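Local coordinates for salicylate 5-hydroxylase, large oxygenase component (Ralstonia sp., PDB 7C8Z), which is the oxygenase component of an enzyme system that hydroxylates salicylate at position 5 to give gentisate, using a mononuclear iron and a [2Fe-2S] cluster, at residues G72-I77 with V178-G183; N213-K218 with F361-E366. One frame throughout, in Å; residues are numbered along the deposited sequence.

Overall arrangement
The two contacts belong to different domains that pack against each other. Interaction 1 lies at the end of the antiparallel sheet of the Rieske domain, where residues 72-77 meet the turn after strand 175-181. Interaction 2 lies at one border of the seven-stranded sheet of the catalytic domain, where residues 213-218 run beside the end of strand 352-361. Their centres are about 14 Å apart and they touch directly where the domains meet: Leu73 CD1 packs 4.0 Å from Leu217 CD1, and Ala75 CB lies 3.3 Å from Leu217 O. Both are remote from the [2Fe-2S] cluster and from the iron held by His243, His248 and Asp389.

Interaction 1. Residues G72-I77 with V178-G183; sequences GLEAEI and VAARGG
Glu74 meets Gly183 at the end of the antiparallel sheet of the Rieske domain, where edge strand 69-73 passes into a 3-10 turn beside the tight turn joining strands 175-181 and 184-188. Positive phi favours glycine at both Gly182 and Gly183, and at Gly183 a CB would be jammed against the preceding carbonyl O. The carbonyl of Gly183 faces the end of the edge strand. Glu74 N donates to Gly183 O over 2.8 Å in a nearly straight bond (169° at the hydrogen), approaching 26° off the carbonyl plane. A water donates to the same oxygen at 2.6 Å and accepts from Ala75 N at 3.0 Å, so it bridges the two chain segments. Leu73 CA makes a bent C-H...O contact with Gly183 O, 3.3 Å between CA and O.

With CG set beside its own backbone N, Glu74 brings that methylene to 3.6 Å from Gly183 O; the chain then runs out extended and lays OE2 3.6 Å from the methyl CB of Ala180. Within residues 72-77, Glu76 OE2 takes the N-H of Leu73 at 2.9 Å on its anti side while also pairing with Lys84, tying the 3-10 turn back onto the strand. Gly183 O therefore has two conventional donors, an amide and a water: the direct hydrogen bond between the segments is main chain to main chain, the water joins Gly183 O to Ala75 N, and OE1 of Glu74 is engaged by Arg97 in a salt bridge.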
loop_
_atom_site.group_PDB
_atom_site.type_symbol
_atom_site.label_atom_id
_atom_site.label_comp_id
_atom_site.label_asym_id
_atom_site.label_seq_id
_atom_site.Cartn_x
_atom_site.Cartn_y
_atom_site.Cartn_z
ATOM N N GLY A 72 9.104 6.176 28.128
ATOM C CA GLY A 72 9.257 4.755 28.406
ATOM C C GLY A 72 9.319 4.444 29.893
ATOM O O GLY A 72 8.812 5.191 30.721
ATOM N N LEU A 73 9.919 3.293 30.186
ATOM C CA LEU A 73 10.135 2.826 31.545
ATOM C C LEU A 73 11.626 2.677 31.814
ATOM O O LEU A 73 12.400 2.320 30.918
ATOM C CB LEU A 73 9.438 1.486 31.781
ATOM C CG LEU A 73 7.924 1.504 31.580
ATOM C CD1 LEU A 73 7.310 0.193 32.055
ATOM C CD2 LEU A 73 7.330 2.688 32.318
ATOM N N GLU A 74 12.022 2.924 33.067
ATOM C CA GLU A 74 13.428 2.781 33.431
ATOM C C GLU A 74 13.911 1.349 33.239
ATOM O O GLU A 74 15.065 1.129 32.857
ATOM C CB GLU A 74 13.653 3.226 34.875
ATOM C CG GLU A 74 13.348 4.688 35.118
ATOM C CD GLU A 74 14.157 5.275 36.262
ATOM O OE1 GLU A 74 15.335 4.889 36.422
ATOM O OE2 GLU A 74 13.611 6.127 37.000
ATOM N N ALA A 75 13.042 0.368 33.496
ATOM C CA ALA A 75 13.417 -1.033 33.346
ATOM C C ALA A 75 13.787 -1.393 31.914
ATOM O O ALA A 75 14.480 -2.394 31.703
ATOM C CB ALA A 75 12.282 -1.936 33.830
ATOM N N GLU A 76 13.339 -0.616 30.924
ATOM C CA GLU A 76 13.750 -0.887 29.551
ATOM C C GLU A 76 15.218 -0.557 29.313
ATOM O O GLU A 76 15.784 -1.004 28.312
ATOM C CB GLU A 76 12.891 -0.101 28.557
ATOM C CG GLU A 76 11.422 -0.002 28.922
ATOM C CD GLU A 76 10.570 0.517 27.782
ATOM O OE1 GLU A 76 10.273 -0.251 26.848
ATOM O OE2 GLU A 76 10.212 1.709 27.809
ATOM N N ILE A 77 15.850 0.199 30.206
ATOM C CA ILE A 77 17.244 0.591 30.014
ATOM C C ILE A 77 17.994 0.492 31.339
ATOM O O ILE A 77 18.403 1.519 31.901
ATOM C CB ILE A 77 17.339 2.001 29.409
ATOM C CG1 ILE A 77 16.348 2.955 30.082
ATOM C CG2 ILE A 77 17.060 1.957 27.916
ATOM C CD1 ILE A 77 16.760 4.409 29.994
ATOM N N VAL A 178 14.199 15.735 30.824
ATOM C CA VAL A 178 13.765 14.393 31.194
ATOM C C VAL A 178 13.199 14.429 32.607
ATOM O O VAL A 178 13.772 15.064 33.499
ATOM C CB VAL A 178 14.926 13.380 31.094
ATOM C CG1 VAL A 178 14.437 11.979 31.401
ATOM C CG2 VAL A 178 15.554 13.434 29.711
ATOM N N ALA A 179 12.068 13.754 32.809
ATOM C CA ALA A 179 11.456 13.618 34.128
ATOM C C ALA A 179 11.166 12.143 34.366
ATOM O O ALA A 179 10.330 11.550 33.675
ATOM C CB ALA A 179 10.179 14.450 34.237
ATOM N N ALA A 180 11.863 11.547 35.323
ATOM C CA ALA A 180 11.652 10.159 35.702
ATOM C C ALA A 180 11.095 10.090 37.118
ATOM O O ALA A 180 11.541 10.819 38.008
ATOM C CB ALA A 180 12.949 9.352 35.601
ATOM N N ARG A 181 10.107 9.220 37.314
ATOM C CA ARG A 181 9.467 9.072 38.614
ATOM C C ARG A 181 8.782 7.717 38.679
ATOM O O ARG A 181 8.091 7.325 37.733
ATOM C CB ARG A 181 8.450 10.187 38.874
ATOM C CG ARG A 181 7.809 10.091 40.253
ATOM C CD ARG A 181 6.735 11.140 40.464
ATOM N NE ARG A 181 6.195 11.092 41.822
ATOM C CZ ARG A 181 6.419 12.019 42.748
ATOM N NH1 ARG A 181 7.177 13.070 42.463
ATOM N NH2 ARG A 181 5.887 11.900 43.958
ATOM N N GLY A 182 8.999 6.998 39.778
ATOM C CA GLY A 182 8.327 5.736 40.018
ATOM C C GLY A 182 8.639 4.646 39.013
ATOM O O GLY A 182 7.985 3.599 39.004
ATOM N N GLY A 183 9.628 4.879 38.154
ATOM C CA GLY A 183 9.964 3.947 37.103
ATOM C C GLY A 183 9.514 4.367 35.724
ATOM O O GLY A 183 9.934 3.749 34.738
HETATM O O HOH W 1 10.666 1.293 35.075
#

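Interaction 2. Residues N213-K218 with F361-E366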
loop_
_atom_site.group_PDB
_atom_site.type_symbol
_atom_site.label_atom_id
_atom_site.label_comp_id
_atom_site.label_asym_id
_atom_site.label_seq_id
_atom_site.Cartn_x
_atom_site.Cartn_y
_atom_site.Cartn_z
ATOM N N ASN A 213 4.748 2.905 42.324
ATOM C CA ASN A 213 4.891 3.165 43.750
ATOM C C ASN A 213 6.321 3.011 44.252
ATOM O O ASN A 213 6.531 2.917 45.465
ATOM C CB ASN A 213 3.960 2.254 44.554
ATOM C CG ASN A 213 4.395 0.791 44.538
ATOM O OD1 ASN A 213 5.354 0.414 43.859
ATOM N ND2 ASN A 213 3.695 -0.036 45.307
ATOM N N GLY A 214 7.303 2.994 43.360
ATOM C CA GLY A 214 8.688 2.898 43.748
ATOM C C GLY A 214 9.295 1.520 43.596
ATOM O O GLY A 214 10.525 1.399 43.613
ATOM N N ARG A 215 8.475 0.480 43.472
ATOM C CA ARG A 215 9.011 -0.840 43.175
ATOM C C ARG A 215 9.703 -0.818 41.816
ATOM O O ARG A 215 9.348 -0.038 40.930
ATOM C CB ARG A 215 7.889 -1.879 43.160
ATOM C CG ARG A 215 7.219 -2.141 44.491
ATOM C CD ARG A 215 5.976 -3.000 44.296
ATOM N NE ARG A 215 4.858 -2.217 43.780
ATOM C CZ ARG A 215 3.675 -2.718 43.434
ATOM N NH1 ARG A 215 3.445 -4.022 43.538
ATOM N NH2 ARG A 215 2.718 -1.910 42.983
ATOM N N LYS A 216 10.703 -1.676 41.651
ATOM C CA LYS A 216 11.328 -1.832 40.347
ATOM C C LYS A 216 10.482 -2.765 39.491
ATOM O O LYS A 216 10.008 -3.804 39.961
ATOM C CB LYS A 216 12.759 -2.360 40.476
ATOM C CG LYS A 216 13.828 -1.370 39.989
ATOM C CD LYS A 216 14.101 -1.512 38.482
ATOM C CE LYS A 216 14.939 -0.350 37.930
ATOM N NZ LYS A 216 15.511 -0.633 36.577
ATOM N N LEU A 217 10.279 -2.383 38.236
ATOM C CA LEU A 217 9.382 -3.096 37.340
ATOM C C LEU A 217 10.159 -4.096 36.491
ATOM O O LEU A 217 11.358 -3.932 36.250
ATOM C CB LEU A 217 8.637 -2.118 36.430
ATOM C CG LEU A 217 8.274 -0.773 37.063
ATOM C CD1 LEU A 217 7.717 0.183 36.023
ATOM C CD2 LEU A 217 7.281 -0.965 38.198
ATOM N N LYS A 218 9.467 -5.158 36.076
ATOM C CA LYS A 218 9.996 -6.133 35.127
ATOM C C LYS A 218 9.108 -6.098 33.890
ATOM O O LYS A 218 7.888 -6.259 33.995
ATOM C CB LYS A 218 10.058 -7.541 35.729
ATOM C CG LYS A 218 8.788 -8.006 36.423
ATOM C CD LYS A 218 8.996 -9.344 37.124
ATOM C CE LYS A 218 9.027 -10.495 36.132
ATOM N NZ LYS A 218 8.926 -11.820 36.808
ATOM N N PHE A 361 5.957 -6.288 38.548
ATOM C CA PHE A 361 6.867 -5.768 39.557
ATOM C C PHE A 361 7.912 -6.817 39.908
ATOM O O PHE A 361 7.710 -8.018 39.710
ATOM C CB PHE A 361 6.103 -5.338 40.813
ATOM C CG PHE A 361 4.925 -4.456 40.525
ATOM C CD1 PHE A 361 5.095 -3.095 40.328
ATOM C CD2 PHE A 361 3.651 -4.990 40.433
ATOM C CE1 PHE A 361 4.021 -2.283 40.053
ATOM C CE2 PHE A 361 2.569 -4.181 40.161
ATOM C CZ PHE A 361 2.754 -2.825 39.970
ATOM N N GLU A 362 9.047 -6.340 40.427
ATOM C CA GLU A 362 10.150 -7.245 40.738
ATOM C C GLU A 362 9.770 -8.263 41.807
ATOM O O GLU A 362 10.241 -9.405 41.761
ATOM C CB GLU A 362 11.389 -6.447 41.157
ATOM C CG GLU A 362 12.712 -7.087 40.723
ATOM C CD GLU A 362 13.060 -6.810 39.264
ATOM O OE1 GLU A 362 12.803 -7.688 38.410
ATOM O OE2 GLU A 362 13.598 -5.719 38.972
ATOM N N ASP A 363 8.948 -7.873 42.786
ATOM C CA ASP A 363 8.563 -8.799 43.848
ATOM C C ASP A 363 7.560 -9.846 43.394
ATOM O O ASP A 363 7.087 -10.632 44.228
ATOM C CB ASP A 363 8.006 -8.041 45.056
ATOM C CG ASP A 363 6.933 -7.036 44.685
ATOM O OD1 ASP A 363 5.953 -7.419 44.011
ATOM O OD2 ASP A 363 7.065 -5.862 45.093
ATOM N N ASP A 364 7.215 -9.877 42.110
ATOM C CA ASP A 364 6.249 -10.846 41.629
ATOM C C ASP A 364 6.903 -12.202 41.521
ATOM O O ASP A 364 7.954 -12.361 40.892
ATOM C CB ASP A 364 5.672 -10.456 40.272
ATOM C CG ASP A 364 4.636 -9.369 40.380
ATOM O OD1 ASP A 364 3.859 -9.380 41.358
ATOM O OD2 ASP A 364 4.608 -8.497 39.493
ATOM N N ASN A 365 6.255 -13.187 42.102
ATOM C CA ASN A 365 6.702 -14.543 41.888
ATOM C C ASN A 365 6.259 -15.010 40.512
ATOM O O ASN A 365 5.841 -14.254 39.629
ATOM C CB ASN A 365 6.189 -15.482 42.977
ATOM C CG ASN A 365 4.690 -15.388 43.187
ATOM O OD1 ASN A 365 3.930 -14.975 42.308
ATOM N ND2 ASN A 365 4.260 -15.752 44.386
ATOM N N GLU A 366 6.349 -16.313 40.376
ATOM C CA GLU A 366 6.092 -17.068 39.168
ATOM C C GLU A 366 4.592 -17.286 38.968
ATOM O O GLU A 366 4.096 -17.166 37.830
ATOM C CB GLU A 366 6.977 -18.309 39.356
ATOM C CG GLU A 366 8.329 -18.270 38.646
ATOM C CD GLU A 366 8.890 -19.628 38.188
ATOM O OE1 GLU A 366 8.324 -20.410 37.384
ATOM O OE2 GLU A 366 10.088 -19.746 38.600
#
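Arg215 lies over the ring of Phe361 at the border of the large antiparallel sheet of the catalytic domain, whose fold is the helix-grip type of the ring-hydroxylating oxygenases. Starting at CB, the arginine passes Phe361 CD1 at 4.2 Å; CG follows, and CD lies 3.2 Å from Asp363 OD2, a contact without a salt bridge, NH1 and Asp363 OD1 being 4.2 Å apart. A bend at chi3 (-77°) turns the guanidinium flat onto the ring. There NE gives its hydrogen to Asn213 OD1 at 2.7 Å, a bond lying in the guanidinium plane; this oxygen also accepts from the backbone N of Arg215, closing an Asx turn. CZ sits 3.3 Å from the ring centroid, over its centre, with the two planes 12° apart, a stacked cation-pi pair. NH1 and NH2 continue across the same face, and Trp315 adds an edge-to-face ring contact to Phe361 and a second cation-pi partner to Arg215.

Next to this pair the backbones make an antiparallel, non-hydrogen-bonded bridge between Leu217 and Phe361, and Leu217 CD2 touches Phe361 CD1 at 3.7 Å. Glu362 N donates to Lys216 O at 2.8 Å. Lys218 runs past the carbonyl of Phe361 to bond Thr369 through NZ. Phe361 N braces the type I turn to Asp364, meeting Asp364 OD2 at 2.8 Å from 36° above the carboxylate plane; the same oxygen pairs with Arg372 NE.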